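Local coordinates for 462aa long hypothetical selenium-binding protein (Sulfolobus tokodaii, PDB 2ECE), which is of unknown function but belongs to the selenium-binding protein family of beta-propellers and may bind selenium, at residues D192-E200 against D453-Y461; A253-D261 against T324-D332. All blocks are in the same frame, centred on the assembly; numbering follows the deposited sequence.

Contact 1 (D192-E200 against D453-Y461)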
ATOM      1  N   ASP A 192      -4.055   4.418   6.394  1.00 17.43           N
ATOM      2  CA  ASP A 192      -3.077   3.339   6.543  1.00 16.64           C
ATOM      3  C   ASP A 192      -2.620   3.291   7.991  1.00 16.71           C
ATOM      4  O   ASP A 192      -2.982   4.147   8.795  1.00 17.09           O
ATOM      5  CB  ASP A 192      -1.868   3.555   5.604  1.00 15.90           C
ATOM      6  CG  ASP A 192      -0.908   2.370   5.606  1.00 16.27           C
ATOM      7  OD1 ASP A 192      -1.387   1.213   5.604  1.00 15.07           O
ATOM      8  OD2 ASP A 192       0.323   2.594   5.593  1.00 16.63           O
ATOM      9  N   PHE A 193      -1.842   2.275   8.327  1.00 17.12           N
ATOM     10  CA  PHE A 193      -1.325   2.130   9.678  1.00 15.31           C
ATOM     11  C   PHE A 193      -0.254   1.066   9.677  1.00 15.22           C
ATOM     12  O   PHE A 193      -0.192   0.236   8.778  1.00 16.78           O
ATOM     13  CB  PHE A 193      -2.426   1.682  10.655  1.00 15.45           C
ATOM     14  CG  PHE A 193      -2.775   0.204  10.556  1.00 17.19           C
ATOM     15  CD1 PHE A 193      -3.636  -0.265   9.563  1.00 14.62           C
ATOM     16  CD2 PHE A 193      -2.223  -0.717  11.447  1.00 15.66           C
ATOM     17  CE1 PHE A 193      -3.942  -1.633   9.458  1.00 16.33           C
ATOM     18  CE2 PHE A 193      -2.523  -2.087  11.351  1.00 16.92           C
ATOM     19  CZ  PHE A 193      -3.384  -2.544  10.354  1.00 14.95           C
ATOM     20  N   TRP A 194       0.607   1.119  10.680  1.00 16.13           N
ATOM     21  CA  TRP A 194       1.613   0.095  10.873  1.00 16.05           C
ATOM     22  C   TRP A 194       2.140   0.230  12.291  1.00 16.69           C
ATOM     23  O   TRP A 194       1.536   0.922  13.112  1.00 16.82           O
ATOM     24  CB  TRP A 194       2.750   0.134   9.839  1.00 16.07           C
ATOM     25  CG  TRP A 194       3.225  -1.283   9.584  1.00 16.41           C
ATOM     26  CD1 TRP A 194       2.968  -2.369  10.378  1.00 17.82           C
ATOM     27  CD2 TRP A 194       4.005  -1.775   8.478  1.00 17.40           C
ATOM     28  NE1 TRP A 194       3.531  -3.500   9.839  1.00 17.77           N
ATOM     29  CE2 TRP A 194       4.173  -3.169   8.676  1.00 17.75           C
ATOM     30  CE3 TRP A 194       4.574  -1.181   7.342  1.00 19.11           C
ATOM     31  CZ2 TRP A 194       4.889  -3.978   7.784  1.00 20.22           C
ATOM     32  CZ3 TRP A 194       5.293  -1.993   6.449  1.00 20.96           C
ATOM     33  CH2 TRP A 194       5.439  -3.374   6.680  1.00 18.74           C
ATOM     34  N   TRP A 195       3.260  -0.406  12.596  1.00 16.48           N
ATOM     35  CA  TRP A 195       3.732  -0.362  13.963  1.00 15.40           C
ATOM     36  C   TRP A 195       5.203  -0.715  14.134  1.00 17.61           C
ATOM     37  O   TRP A 195       5.892  -1.097  13.186  1.00 18.04           O
ATOM     38  CB  TRP A 195       2.881  -1.351  14.784  1.00 15.56           C
ATOM     39  CG  TRP A 195       2.726  -2.732  14.100  1.00 15.64           C
ATOM     40  CD1 TRP A 195       3.719  -3.470  13.520  1.00 17.62           C
ATOM     41  CD2 TRP A 195       1.514  -3.508  13.940  1.00 17.86           C
ATOM     42  NE1 TRP A 195       3.214  -4.645  13.010  1.00 17.27           N
ATOM     43  CE2 TRP A 195       1.866  -4.696  13.252  1.00 16.98           C
ATOM     44  CE3 TRP A 195       0.174  -3.317  14.309  1.00 16.88           C
ATOM     45  CZ2 TRP A 195       0.925  -5.689  12.924  1.00 18.28           C
ATOM     46  CZ3 TRP A 195      -0.769  -4.312  13.981  1.00 18.37           C
ATOM     47  CH2 TRP A 195      -0.381  -5.480  13.294  1.00 16.49           C
ATOM     48  N   ASN A 196       5.664  -0.557  15.366  1.00 17.54           N
ATOM     49  CA  ASN A 196       6.998  -0.946  15.780  1.00 18.32           C
ATOM     50  C   ASN A 196       6.560  -1.808  16.956  1.00 17.38           C
ATOM     51  O   ASN A 196       6.207  -1.292  18.018  1.00 17.86           O
ATOM     52  CB  ASN A 196       7.826   0.233  16.284  1.00 18.65           C
ATOM     53  CG  ASN A 196       9.201  -0.203  16.760  1.00 19.33           C
ATOM     54  OD1 ASN A 196       9.317  -1.080  17.616  1.00 17.02           O
ATOM     55  ND2 ASN A 196      10.249   0.399  16.204  1.00 20.17           N
ATOM     56  N   LEU A 197       6.557  -3.118  16.754  1.00 18.41           N
ATOM     57  CA  LEU A 197       6.080  -4.036  17.779  1.00 18.82           C
ATOM     58  C   LEU A 197       6.790  -4.053  19.128  1.00 18.44           C
ATOM     59  O   LEU A 197       6.140  -3.959  20.161  1.00 19.49           O
ATOM     60  CB  LEU A 197       6.003  -5.458  17.198  1.00 18.72           C
ATOM     61  CG  LEU A 197       4.969  -5.594  16.065  1.00 18.60           C
ATOM     62  CD1 LEU A 197       5.101  -6.951  15.387  1.00 19.43           C
ATOM     63  CD2 LEU A 197       3.570  -5.413  16.625  1.00 18.04           C
ATOM     64  N   PRO A 198       8.127  -4.151  19.146  1.00 19.16           N
ATOM     65  CA  PRO A 198       8.795  -4.175  20.454  1.00 18.70           C
ATOM     66  C   PRO A 198       8.611  -2.900  21.275  1.00 20.48           C
ATOM     67  O   PRO A 198       8.575  -2.941  22.507  1.00 20.90           O
ATOM     68  CB  PRO A 198      10.259  -4.436  20.089  1.00 19.39           C
ATOM     69  CG  PRO A 198      10.149  -5.198  18.781  1.00 20.64           C
ATOM     70  CD  PRO A 198       9.089  -4.397  18.062  1.00 18.28           C
ATOM     71  N   ASN A 199       8.493  -1.769  20.590  1.00 20.05           N
ATOM     72  CA  ASN A 199       8.309  -0.492  21.266  1.00 22.46           C
ATOM     73  C   ASN A 199       6.837  -0.203  21.524  1.00 22.30           C
ATOM     74  O   ASN A 199       6.477   0.825  22.101  1.00 21.88           O
ATOM     75  CB  ASN A 199       8.948   0.613  20.436  1.00 24.44           C
ATOM     76  CG  ASN A 199      10.452   0.570  20.505  1.00 28.45           C
ATOM     77  OD1 ASN A 199      11.046   1.040  21.475  1.00 31.35           O
ATOM     78  ND2 ASN A 199      11.082  -0.026  19.497  1.00 30.62           N
ATOM     79  N   GLU A 200       5.995  -1.127  21.086  1.00 21.61           N
ATOM     80  CA  GLU A 200       4.557  -1.032  21.273  1.00 22.01           C
ATOM     81  C   GLU A 200       3.875   0.253  20.836  1.00 21.76           C
ATOM     82  O   GLU A 200       3.061   0.801  21.573  1.00 22.22           O
ATOM     83  CB  GLU A 200       4.221  -1.294  22.737  1.00 24.11           C
ATOM     84  CG  GLU A 200       4.869  -2.554  23.270  1.00 27.11           C
ATOM     85  CD  GLU A 200       4.284  -2.993  24.589  1.00 31.20           C
ATOM     86  OE1 GLU A 200       3.758  -2.127  25.313  1.00 30.26           O
ATOM     87  OE2 GLU A 200       4.360  -4.200  24.905  1.00 31.36           O
ATOM     88  N   ASP A 453       7.357  -9.937   1.580  1.00 24.53           N
ATOM     89  CA  ASP A 453       8.042  -8.873   0.865  1.00 23.85           C
ATOM     90  C   ASP A 453       8.363  -7.720   1.806  1.00 25.35           C
ATOM     91  O   ASP A 453       8.280  -7.861   3.027  1.00 26.22           O
ATOM     92  CB  ASP A 453       7.187  -8.386  -0.315  1.00 22.15           C
ATOM     93  CG  ASP A 453       5.751  -8.114   0.083  1.00 20.76           C
ATOM     94  OD1 ASP A 453       5.542  -7.271   0.970  1.00 18.98           O
ATOM     95  OD2 ASP A 453       4.833  -8.748  -0.490  1.00 18.87           O
ATOM     96  N   ALA A 454       8.721  -6.575   1.235  1.00 24.77           N
ATOM     97  CA  ALA A 454       9.098  -5.408   2.022  1.00 25.57           C
ATOM     98  C   ALA A 454       7.983  -4.645   2.746  1.00 26.31           C
ATOM     99  O   ALA A 454       8.279  -3.747   3.540  1.00 27.48           O
ATOM    100  CB  ALA A 454       9.886  -4.444   1.142  1.00 23.53           C
ATOM    101  N   SER A 455       6.717  -4.970   2.490  1.00 24.45           N
ATOM    102  CA  SER A 455       5.632  -4.255   3.163  1.00 24.04           C
ATOM    103  C   SER A 455       4.610  -5.194   3.791  1.00 23.62           C
ATOM    104  O   SER A 455       3.587  -4.751   4.311  1.00 24.79           O
ATOM    105  CB  SER A 455       4.914  -3.314   2.187  1.00 24.35           C
ATOM    106  OG  SER A 455       4.029  -4.023   1.334  1.00 23.90           O
ATOM    107  N   SER A 456       4.902  -6.485   3.760  1.00 22.77           N
ATOM    108  CA  SER A 456       3.990  -7.483   4.300  1.00 23.11           C
ATOM    109  C   SER A 456       4.310  -7.936   5.720  1.00 23.26           C
ATOM    110  O   SER A 456       3.414  -8.374   6.439  1.00 20.99           O
ATOM    111  CB  SER A 456       3.986  -8.715   3.400  1.00 22.76           C
ATOM    112  OG  SER A 456       5.236  -9.382   3.475  1.00 23.82           O
ATOM    113  N   ASP A 457       5.583  -7.833   6.110  1.00 22.04           N
ATOM    114  CA  ASP A 457       6.043  -8.286   7.423  1.00 22.72           C
ATOM    115  C   ASP A 457       6.723  -7.234   8.287  1.00 21.84           C
ATOM    116  O   ASP A 457       7.364  -6.317   7.784  1.00 22.36           O
ATOM    117  CB  ASP A 457       7.054  -9.429   7.262  1.00 22.41           C
ATOM    118  CG  ASP A 457       6.443 -10.694   6.716  1.00 23.44           C
ATOM    119  OD1 ASP A 457       5.704 -10.617   5.712  1.00 23.58           O
ATOM    120  OD2 ASP A 457       6.720 -11.769   7.286  1.00 20.63           O
ATOM    121  N   SER A 458       6.579  -7.384   9.599  1.00 23.11           N
ATOM    122  CA  SER A 458       7.254  -6.509  10.551  1.00 24.83           C
ATOM    123  C   SER A 458       8.025  -7.506  11.417  1.00 23.74           C
ATOM    124  O   SER A 458       7.624  -8.662  11.540  1.00 24.34           O
ATOM    125  CB  SER A 458       6.263  -5.679  11.380  1.00 25.04           C
ATOM    126  OG  SER A 458       5.322  -6.496  12.045  1.00 32.63           O
ATOM    127  N   TYR A 459       9.134  -7.076  11.999  1.00 23.98           N
ATOM    128  CA  TYR A 459       9.949  -7.995  12.782  1.00 24.69           C
ATOM    129  C   TYR A 459      10.135  -7.598  14.246  1.00 25.27           C
ATOM    130  O   TYR A 459      10.007  -6.422  14.602  1.00 24.16           O
ATOM    131  CB  TYR A 459      11.299  -8.142  12.081  1.00 22.66           C
ATOM    132  CG  TYR A 459      11.148  -8.330  10.583  1.00 23.10           C
ATOM    133  CD1 TYR A 459      11.091  -7.230   9.721  1.00 23.85           C
ATOM    134  CD2 TYR A 459      10.983  -9.601  10.036  1.00 23.99           C
ATOM    135  CE1 TYR A 459      10.865  -7.392   8.354  1.00 23.83           C
ATOM    136  CE2 TYR A 459      10.756  -9.775   8.668  1.00 24.05           C
ATOM    137  CZ  TYR A 459      10.695  -8.669   7.838  1.00 23.64           C
ATOM    138  OH  TYR A 459      10.447  -8.840   6.498  1.00 24.91           O
ATOM    139  N   CYS A 460      10.420  -8.584  15.094  1.00 24.00           N
ATOM    140  CA  CYS A 460      10.629  -8.312  16.510  1.00 23.69           C
ATOM    141  C   CYS A 460      12.087  -8.415  16.944  1.00 22.02           C
ATOM    142  O   CYS A 460      12.401  -8.223  18.114  1.00 20.94           O
ATOM    143  CB  CYS A 460       9.770  -9.237  17.376  1.00 24.09           C
ATOM    144  SG  CYS A 460       8.147  -8.510  17.763  1.00 26.43           S
ATOM    145  N   TYR A 461      12.979  -8.710  16.008  1.00 21.85           N
ATOM    146  CA  TYR A 461      14.393  -8.826  16.351  1.00 23.78           C
ATOM    147  C   TYR A 461      15.262  -8.067  15.362  1.00 24.89           C
ATOM    148  O   TYR A 461      14.995  -8.060  14.159  1.00 26.53           O
ATOM    149  CB  TYR A 461      14.805 -10.302  16.417  1.00 20.24           C
ATOM    150  CG  TYR A 461      13.889 -11.101  17.313  1.00 21.72           C
ATOM    151  CD1 TYR A 461      12.679 -11.609  16.829  1.00 20.86           C
ATOM    152  CD2 TYR A 461      14.171 -11.258  18.679  1.00 21.40           C
ATOM    153  CE1 TYR A 461      11.773 -12.242  17.675  1.00 22.54           C
ATOM    154  CE2 TYR A 461      13.265 -11.886  19.535  1.00 22.64           C
ATOM    155  CZ  TYR A 461      12.066 -12.370  19.025  1.00 22.84           C
ATOM    156  OH  TYR A 461      11.142 -12.942  19.865  1.00 24.10           O
TER
HETATM  157  O   HOH W   1       8.133  -4.321  14.627  1.00 20.46           O
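W194 lays the six-membered end of its indole across the backbone of S455-D457. Its CH2 comes within 3.3 Å of S455 O and its CZ2 within 3.4 Å of D457 O, both approaching obliquely, while NE1 reaches the CB of S458. The next indole does different work. W195 NE1 donates to S458 OG at 3.0 Å, with the hydroxyl oxygen almost exactly in the ring plane and an N-H...O angle of 159°. S458 OG sits between its backbone N and carbonyl carbon (chi1 55°), where W195 NE1 meets it. L197 CD1 packs against that same OG, and the leucine's other methyl, CD2, lies over one face of the W195 ring; CD1 of W194 takes the opposite face, which pins the indole's rotation.

Farther along, the chemistry turns apolar and sulfur-based. C460 SG lies 3.8 Å from L197 CB and 4.0 Å from P198 CG, and it is held there by its disulfide to C86. A single water stitches the backbones together, accepting from L197 N at 2.9 Å and donating to Y459 O. At the other end, S455 OG is bonded to E387 and D457 forms a salt bridge with R95, so the tail is fastened to other parts of the chain as well. Strand 193-196 is the first strand of its four-stranded antiparallel sheet, one blade of the beta-propeller; the segment that follows the last strand, 443-449, packs on it and is tied by the C460-C86 disulfide to a different part of the chain.

Contact 2 (A253-D261 against T324-D332)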
ATOM      1  N   ALA A 253      -2.356  12.210   3.875  1.00 20.13           N
ATOM      2  CA  ALA A 253      -1.239  11.597   4.580  1.00 18.88           C
ATOM      3  C   ALA A 253      -1.527  10.107   4.350  1.00 18.98           C
ATOM      4  O   ALA A 253      -2.325   9.526   5.100  1.00 18.88           O
ATOM      5  CB  ALA A 253      -1.304  11.951   6.073  1.00 18.85           C
ATOM      6  N   LEU A 254      -0.879   9.481   3.367  1.00 18.67           N
ATOM      7  CA  LEU A 254      -1.159   8.110   3.038  1.00 17.89           C
ATOM      8  C   LEU A 254      -0.283   7.051   3.771  1.00 18.41           C
ATOM      9  O   LEU A 254      -0.606   6.633   4.892  1.00 18.04           O
ATOM     10  CB  LEU A 254      -1.099   7.959   1.443  1.00 16.45           C
ATOM     11  CG  LEU A 254      -2.172   8.883   0.798  1.00 17.76           C
ATOM     12  CD1 LEU A 254      -2.339   8.408  -0.618  1.00 13.71           C
ATOM     13  CD2 LEU A 254      -3.541   8.851   1.510  1.00 15.30           C
ATOM     14  N   GLU A 255       0.553   6.391   2.936  1.00 18.49           N
ATOM     15  CA  GLU A 255       1.382   5.250   3.313  1.00 18.69           C
ATOM     16  C   GLU A 255       2.424   5.398   4.376  1.00 19.53           C
ATOM     17  O   GLU A 255       3.344   6.232   4.269  1.00 19.26           O
ATOM     18  CB  GLU A 255       2.039   4.634   2.047  1.00 18.04           C
ATOM     19  CG  GLU A 255       1.094   4.205   0.918  1.00 19.53           C
ATOM     20  CD  GLU A 255       0.168   3.050   1.282  1.00 20.49           C
ATOM     21  OE1 GLU A 255       0.574   2.183   2.078  1.00 21.67           O
ATOM     22  OE2 GLU A 255      -0.965   2.995   0.754  1.00 20.41           O
ATOM     23  N   LEU A 256       2.308   4.542   5.390  1.00 17.04           N
ATOM     24  CA  LEU A 256       3.197   4.591   6.558  1.00 16.84           C
ATOM     25  C   LEU A 256       4.234   3.502   6.503  1.00 16.68           C
ATOM     26  O   LEU A 256       3.882   2.325   6.411  1.00 17.02           O
ATOM     27  CB  LEU A 256       2.390   4.452   7.866  1.00 16.09           C
ATOM     28  CG  LEU A 256       1.675   5.710   8.354  1.00 15.53           C
ATOM     29  CD1 LEU A 256       0.580   5.353   9.341  1.00 15.92           C
ATOM     30  CD2 LEU A 256       2.699   6.643   8.980  1.00 14.77           C
ATOM     31  N   ARG A 257       5.509   3.870   6.566  1.00 16.02           N
ATOM     32  CA  ARG A 257       6.551   2.861   6.477  1.00 16.48           C
ATOM     33  C   ARG A 257       7.633   2.975   7.545  1.00 17.61           C
ATOM     34  O   ARG A 257       8.592   3.730   7.398  1.00 16.13           O
ATOM     35  CB  ARG A 257       7.209   2.906   5.092  1.00 17.64           C
ATOM     36  CG  ARG A 257       6.262   2.628   3.921  1.00 18.63           C
ATOM     37  CD  ARG A 257       5.806   1.159   3.859  1.00 17.90           C
ATOM     38  NE  ARG A 257       5.016   0.897   2.652  1.00 16.84           N
ATOM     39  CZ  ARG A 257       3.720   1.164   2.520  1.00 17.64           C
ATOM     40  NH1 ARG A 257       3.036   1.693   3.525  1.00 18.02           N
ATOM     41  NH2 ARG A 257       3.112   0.931   1.366  1.00 18.60           N
ATOM     42  N   PRO A 258       7.467   2.245   8.656  1.00 17.80           N
ATOM     43  CA  PRO A 258       8.455   2.266   9.741  1.00 17.82           C
ATOM     44  C   PRO A 258       9.720   1.612   9.167  1.00 19.43           C
ATOM     45  O   PRO A 258       9.621   0.820   8.224  1.00 17.77           O
ATOM     46  CB  PRO A 258       7.827   1.358  10.803  1.00 17.61           C
ATOM     47  CG  PRO A 258       6.343   1.445  10.523  1.00 17.78           C
ATOM     48  CD  PRO A 258       6.292   1.428   9.016  1.00 16.86           C
ATOM     49  N   LEU A 259      10.900   1.935   9.695  1.00 18.95           N
ATOM     50  CA  LEU A 259      12.086   1.251   9.194  1.00 20.09           C
ATOM     51  C   LEU A 259      11.890  -0.195   9.661  1.00 20.46           C
ATOM     52  O   LEU A 259      11.201  -0.445  10.659  1.00 20.21           O
ATOM     53  CB  LEU A 259      13.377   1.835   9.781  1.00 21.20           C
ATOM     54  CG  LEU A 259      13.822   3.203   9.247  1.00 21.34           C
ATOM     55  CD1 LEU A 259      15.292   3.428   9.608  1.00 22.42           C
ATOM     56  CD2 LEU A 259      13.651   3.266   7.744  1.00 23.41           C
ATOM     57  N   HIS A 260      12.470  -1.144   8.941  1.00 19.38           N
ATOM     58  CA  HIS A 260      12.309  -2.551   9.285  1.00 20.90           C
ATOM     59  C   HIS A 260      13.014  -2.973  10.577  1.00 21.31           C
ATOM     60  O   HIS A 260      12.529  -3.850  11.300  1.00 20.77           O
ATOM     61  CB  HIS A 260      12.766  -3.404   8.103  1.00 19.81           C
ATOM     62  CG  HIS A 260      12.001  -3.130   6.841  1.00 19.25           C
ATOM     63  ND1 HIS A 260      10.719  -3.593   6.627  1.00 20.40           N
ATOM     64  CD2 HIS A 260      12.321  -2.397   5.750  1.00 18.80           C
ATOM     65  CE1 HIS A 260      10.283  -3.155   5.459  1.00 18.39           C
ATOM     66  NE2 HIS A 260      11.236  -2.427   4.907  1.00 21.49           N
ATOM     67  N   ASP A 261      14.150  -2.342  10.859  1.00 22.05           N
ATOM     68  CA  ASP A 261      14.936  -2.621  12.066  1.00 22.54           C
ATOM     69  C   ASP A 261      14.123  -2.078  13.240  1.00 21.77           C
ATOM     70  O   ASP A 261      13.985  -0.866  13.386  1.00 21.98           O
ATOM     71  CB  ASP A 261      16.269  -1.879  11.981  1.00 25.75           C
ATOM     72  CG  ASP A 261      17.206  -2.197  13.140  1.00 27.37           C
ATOM     73  OD1 ASP A 261      16.746  -2.642  14.213  1.00 26.52           O
ATOM     74  OD2 ASP A 261      18.423  -1.979  12.969  1.00 32.25           O
ATOM     75  N   THR A 324       1.918   8.683  -4.510  1.00 20.64           N
ATOM     76  CA  THR A 324       0.883   7.925  -3.809  1.00 20.01           C
ATOM     77  C   THR A 324       1.344   6.710  -2.997  1.00 19.95           C
ATOM     78  O   THR A 324       0.624   6.257  -2.105  1.00 18.45           O
ATOM     79  CB  THR A 324      -0.193   7.453  -4.798  1.00 19.59           C
ATOM     80  OG1 THR A 324       0.431   6.740  -5.871  1.00 19.39           O
ATOM     81  CG2 THR A 324      -0.966   8.642  -5.360  1.00 19.97           C
ATOM     82  N   ASP A 325       2.518   6.168  -3.307  1.00 18.07           N
ATOM     83  CA  ASP A 325       3.027   5.023  -2.561  1.00 18.79           C
ATOM     84  C   ASP A 325       4.529   5.120  -2.294  1.00 20.42           C
ATOM     85  O   ASP A 325       5.271   5.757  -3.050  1.00 19.88           O
ATOM     86  CB  ASP A 325       2.731   3.710  -3.304  1.00 17.56           C
ATOM     87  CG  ASP A 325       2.999   2.476  -2.441  1.00 18.95           C
ATOM     88  OD1 ASP A 325       2.569   2.479  -1.275  1.00 17.82           O
ATOM     89  OD2 ASP A 325       3.621   1.503  -2.920  1.00 20.07           O
ATOM     90  N   ILE A 326       4.960   4.497  -1.199  1.00 18.51           N
ATOM     91  CA  ILE A 326       6.371   4.451  -0.821  1.00 19.35           C
ATOM     92  C   ILE A 326       6.641   3.063  -0.250  1.00 20.17           C
ATOM     93  O   ILE A 326       5.723   2.397   0.247  1.00 18.84           O
ATOM     94  CB  ILE A 326       6.745   5.505   0.259  1.00 18.70           C
ATOM     95  CG1 ILE A 326       5.818   5.377   1.469  1.00 18.24           C
ATOM     96  CG2 ILE A 326       6.698   6.897  -0.336  1.00 18.98           C
ATOM     97  CD1 ILE A 326       6.311   6.118   2.706  1.00 16.39           C
ATOM     98  N   ASP A 327       7.892   2.629  -0.324  1.00 18.46           N
ATOM     99  CA  ASP A 327       8.260   1.320   0.191  1.00 20.62           C
ATOM    100  C   ASP A 327       9.762   1.334   0.465  1.00 19.94           C
ATOM    101  O   ASP A 327      10.525   1.914  -0.299  1.00 19.64           O
ATOM    102  CB  ASP A 327       7.898   0.246  -0.836  1.00 21.65           C
ATOM    103  CG  ASP A 327       7.565  -1.088  -0.198  1.00 23.51           C
ATOM    104  OD1 ASP A 327       7.293  -1.122   1.020  1.00 24.52           O
ATOM    105  OD2 ASP A 327       7.557  -2.106  -0.920  1.00 25.49           O
ATOM    106  N   ILE A 328      10.173   0.699   1.557  1.00 19.96           N
ATOM    107  CA  ILE A 328      11.580   0.663   1.954  1.00 20.12           C
ATOM    108  C   ILE A 328      12.176  -0.734   1.820  1.00 20.49           C
ATOM    109  O   ILE A 328      11.541  -1.727   2.193  1.00 21.12           O
ATOM    110  CB  ILE A 328      11.734   1.109   3.427  1.00 19.71           C
ATOM    111  CG1 ILE A 328      11.086   2.480   3.630  1.00 18.99           C
ATOM    112  CG2 ILE A 328      13.205   1.137   3.817  1.00 15.84           C
ATOM    113  CD1 ILE A 328      10.989   2.888   5.086  1.00 16.68           C
ATOM    114  N   SER A 329      13.395  -0.826   1.295  1.00 21.16           N
ATOM    115  CA  SER A 329      14.040  -2.134   1.163  1.00 20.28           C
ATOM    116  C   SER A 329      14.329  -2.673   2.566  1.00 19.53           C
ATOM    117  O   SER A 329      14.480  -1.897   3.506  1.00 18.92           O
ATOM    118  CB  SER A 329      15.340  -2.023   0.357  1.00 20.91           C
ATOM    119  OG  SER A 329      16.201  -1.036   0.894  1.00 21.03           O
ATOM    120  N   LEU A 330      14.401  -3.996   2.708  1.00 19.82           N
ATOM    121  CA  LEU A 330      14.640  -4.617   4.013  1.00 22.06           C
ATOM    122  C   LEU A 330      15.876  -4.149   4.787  1.00 23.36           C
ATOM    123  O   LEU A 330      15.871  -4.156   6.013  1.00 23.55           O
ATOM    124  CB  LEU A 330      14.692  -6.141   3.871  1.00 22.77           C
ATOM    125  CG  LEU A 330      13.368  -6.905   3.963  1.00 24.98           C
ATOM    126  CD1 LEU A 330      12.793  -6.753   5.358  1.00 25.21           C
ATOM    127  CD2 LEU A 330      12.388  -6.379   2.924  1.00 25.77           C
ATOM    128  N   ASP A 331      16.935  -3.760   4.085  1.00 24.36           N
ATOM    129  CA  ASP A 331      18.154  -3.299   4.749  1.00 25.21           C
ATOM    130  C   ASP A 331      18.017  -1.842   5.175  1.00 25.23           C
ATOM    131  O   ASP A 331      18.956  -1.244   5.692  1.00 23.74           O
ATOM    132  CB  ASP A 331      19.358  -3.446   3.815  1.00 26.28           C
ATOM    133  CG  ASP A 331      19.120  -2.801   2.462  1.00 28.28           C
ATOM    134  OD1 ASP A 331      18.178  -1.985   2.349  1.00 27.68           O
ATOM    135  OD2 ASP A 331      19.876  -3.102   1.514  1.00 29.18           O
ATOM    136  N   ASP A 332      16.836  -1.275   4.953  1.00 25.90           N
ATOM    137  CA  ASP A 332      16.570   0.112   5.313  1.00 24.29           C
ATOM    138  C   ASP A 332      17.489   1.089   4.598  1.00 24.46           C
ATOM    139  O   ASP A 332      17.649   2.230   5.035  1.00 22.82           O
ATOM    140  CB  ASP A 332      16.702   0.315   6.830  1.00 24.06           C
ATOM    141  CG  ASP A 332      15.566  -0.327   7.610  1.00 25.87           C
ATOM    142  OD1 ASP A 332      14.439  -0.394   7.072  1.00 25.88           O
ATOM    143  OD2 ASP A 332      15.789  -0.746   8.766  1.00 25.39           O
TER
HETATM  144  O   HOH W   2      -1.630   4.479  -1.266  1.00 26.31           O
HETATM  145  O   HOH W   3       4.210  -0.504  -1.158  1.00 15.49           O
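R257 leaves strand 253-258 with its CB against I328 CD1 at 3.8 Å, and its CG then slides past the CD1 of I326. The two strands are the first strands of successive propeller blades and run nearly parallel, 7° apart, but with axes 7.2 Å from each other they meet through side chains. A bend at chi2 (-70°) carries the arginine's tip back toward D325: CD lies near I326 O, NE comes within 2.9 Å of that oxygen but at a poor angle for a hydrogen bond, and CZ lies obliquely beside it. NE also makes a weak, long bond with D327 OD1 as part of a salt bridge. At the tip, NH2 forms a salt bridge with D325 OD1 at 3.1 Å, and NH1 and NH2 both donate end-on to E255 OE1, which lies close to the guanidinium plane; NH1 also bonds L256 O. Three carboxylates thus surround one buried guanidinium, whose positive charge probably offsets the closeness of E255 and D325. A water bridges NH2 to D325 OD2, an oxygen that also accepts from L386 N, while E255 OE2 is bonded to H75.

Where the strands end, I328 CD1 packs on CD2 of L259, and the loops then join through H260 and D332. The D332 carboxylate faces the backbone of the other loop with both syn lone pairs, OD1 taking H260 N at 2.8 Å and OD2 taking D261 N at 3.1 Å. L330 CD1 lies over one face of the H260 ring, offset toward its rim, a CH-pi contact. From the ring's edge, NE2 donates to I328 O at 2.8 Å, reaching it from above the carbonyl plane.

In the fold
Both contacts are largely buried, but contact 2 lies deeper, about 10 Å from the chain centre to its own centre against 14 Å for contact 1, whose P198 end emerges at the surface. Contact 2 joins the first strands of two successive propeller blades through a salt-bridge network, isoleucine packing and loop hydrogen bonds; contact 1 lays a C-terminal loop on the first strand of the preceding blade, using indoles, one hydroxyl and the sulfur of a cysteine whose disulfide partner lies elsewhere. They touch directly: D192 OD2 probably accepts from L256 N and makes a long, weak ion pair with R257 NH1, and Y459 packs on L330. Residues 453-461 therefore reach both blades, S455 also touching D327.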